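Local coordinates for transcriptional regulator, TetR family (Vibrio parahaemolyticus, PDB 3HE0), which probably binds regulatory DNA through a helix-turn-helix motif and controls transcription as a TetR-family regulator, at residues R168-A171 and Y175-D178. Residues are numbered along the deposited sequence; the frame is centred on the assembly and turned at random.
Sequences RKHA and YQLD
Tyr175 lays one face of its ring against the last turn of helix 160-171: His170 CA stands 4.1 Å off the ring plane, toward the rim. With chi1 at 61°, CG sits between the backbone N and the carbonyl carbon of Tyr175, and the ring folds back against the helix from which the chain has come. The phenol end of Tyr175 reaches the helix, with OH 3.8 Å from His170 CB, while Lys169 CB comes obliquely to within 3.9 Å of Tyr175 CE2 before the rest of the lysine chain leads off. The rings of His170 and Tyr175 meet at a slant, planes 55° apart.

Backbone and amide atoms of the loop gather round the imidazole of His170. His170 CG is anti to the backbone N (chi1 177°), which swings the ring out over the returning loop, where His170 CD2 approaches Tyr175 O at 3.0 Å. Beside it, His170 NE2 gives a weak, strongly bent hydrogen bond to Gln176 OE1, 3.3 Å long; the glutamine chain bends at chi2 to bring its amide there. Leu177 N lies at the imidazole edge, 3.9 Å from His170 CD2.

Trp96 of helix 84-97 touches His170, Tyr175 and Leu177, while Glu153 of the second subunit packs on Lys169 and Tyr175. Tyr175 OH also makes a weak hydrogen bond to Leu166 O. Asp178 then N-caps helix 179-193 through OD1 and Ala181 N. Where the loop joins helices 160-171 and 179-193 of the C-terminal domain, near the subunit interface, the contact is chiefly van der Waals packing on the Tyr175 ring, and its one weak hydrogen bond probably adds little.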
loop_
_atom_site.group_PDB
_atom_site.type_symbol
_atom_site.label_atom_id
_atom_site.label_comp_id
_atom_site.label_asym_id
_atom_site.label_seq_id
_atom_site.Cartn_x
_atom_site.Cartn_y
_atom_site.Cartn_z
ATOM N N ARG A 168 -4.595 6.780 -2.426
ATOM C CA ARG A 168 -5.435 5.734 -1.831
ATOM C C ARG A 168 -6.263 6.323 -0.701
ATOM O O ARG A 168 -7.471 6.226 -0.697
ATOM C CB ARG A 168 -4.541 4.608 -1.305
ATOM C CG ARG A 168 -5.113 3.189 -1.269
ATOM C CD ARG A 168 -3.933 2.166 -1.128
ATOM N NE ARG A 168 -3.001 2.551 -0.044
ATOM C CZ ARG A 168 -1.654 2.482 -0.069
ATOM N NH1 ARG A 168 -0.978 2.022 -1.129
ATOM N NH2 ARG A 168 -0.956 2.898 0.996
ATOM N N LYS A 169 -5.598 6.977 0.237
ATOM C CA LYS A 169 -6.287 7.585 1.371
ATOM C C LYS A 169 -7.188 8.773 0.988
ATOM O O LYS A 169 -8.149 9.062 1.707
ATOM C CB LYS A 169 -5.277 7.978 2.464
ATOM C CG LYS A 169 -4.709 6.766 3.240
ATOM C CD LYS A 169 -4.192 7.133 4.644
ATOM C CE LYS A 169 -3.824 5.893 5.471
ATOM N NZ LYS A 169 -5.033 5.100 5.873
ATOM N N HIS A 170 -6.894 9.452 -0.127
ATOM C CA HIS A 170 -7.799 10.505 -0.646
ATOM C C HIS A 170 -9.061 9.895 -1.242
ATOM O O HIS A 170 -10.166 10.291 -0.876
ATOM C CB HIS A 170 -7.130 11.405 -1.706
ATOM C CG HIS A 170 -8.054 12.436 -2.295
ATOM N ND1 HIS A 170 -8.689 12.267 -3.509
ATOM C CD2 HIS A 170 -8.456 13.644 -1.828
ATOM C CE1 HIS A 170 -9.436 13.326 -3.765
ATOM N NE2 HIS A 170 -9.319 14.172 -2.759
ATOM N N ALA A 171 -8.887 8.939 -2.159
ATOM C CA ALA A 171 -10.018 8.254 -2.800
ATOM C C ALA A 171 -10.945 7.589 -1.778
ATOM O O ALA A 171 -12.134 7.450 -2.035
ATOM C CB ALA A 171 -9.522 7.224 -3.799
ATOM N N TYR A 175 -9.065 12.610 3.646
ATOM C CA TYR A 175 -8.883 14.063 3.540
ATOM C C TYR A 175 -9.223 14.558 2.119
ATOM O O TYR A 175 -9.115 13.800 1.142
ATOM C CB TYR A 175 -7.444 14.434 3.882
ATOM C CG TYR A 175 -6.485 13.795 2.929
ATOM C CD1 TYR A 175 -6.129 14.429 1.742
ATOM C CD2 TYR A 175 -5.969 12.528 3.189
ATOM C CE1 TYR A 175 -5.268 13.828 0.850
ATOM C CE2 TYR A 175 -5.104 11.916 2.307
ATOM C CZ TYR A 175 -4.752 12.568 1.143
ATOM O OH TYR A 175 -3.889 11.953 0.272
ATOM N N GLN A 176 -9.641 15.823 2.022
ATOM C CA GLN A 176 -9.871 16.494 0.733
ATOM C C GLN A 176 -8.673 17.406 0.430
ATOM O O GLN A 176 -8.197 18.129 1.305
ATOM C CB GLN A 176 -11.178 17.314 0.747
ATOM C CG GLN A 176 -12.490 16.534 0.447
ATOM C CD GLN A 176 -12.770 16.350 -1.045
ATOM O OE1 GLN A 176 -12.102 15.563 -1.723
ATOM N NE2 GLN A 176 -13.768 17.069 -1.556
ATOM N N LEU A 177 -8.196 17.366 -0.812
ATOM C CA LEU A 177 -7.005 18.095 -1.217
ATOM C C LEU A 177 -7.344 19.034 -2.381
ATOM O O LEU A 177 -7.675 18.553 -3.473
ATOM C CB LEU A 177 -5.928 17.086 -1.641
ATOM C CG LEU A 177 -4.536 17.212 -1.016
ATOM C CD1 LEU A 177 -4.617 17.277 0.498
ATOM C CD2 LEU A 177 -3.674 16.035 -1.429
ATOM N N ASP A 178 -7.273 20.356 -2.153
ATOM C CA ASP A 178 -7.380 21.336 -3.254
ATOM C C ASP A 178 -6.078 21.427 -4.080
ATOM O O ASP A 178 -5.049 20.889 -3.699
ATOM C CB ASP A 178 -7.851 22.725 -2.759
ATOM C CG ASP A 178 -6.767 23.521 -2.015
ATOM O OD1 ASP A 178 -5.579 23.140 -2.005
ATOM O OD2 ASP A 178 -7.120 24.570 -1.432
#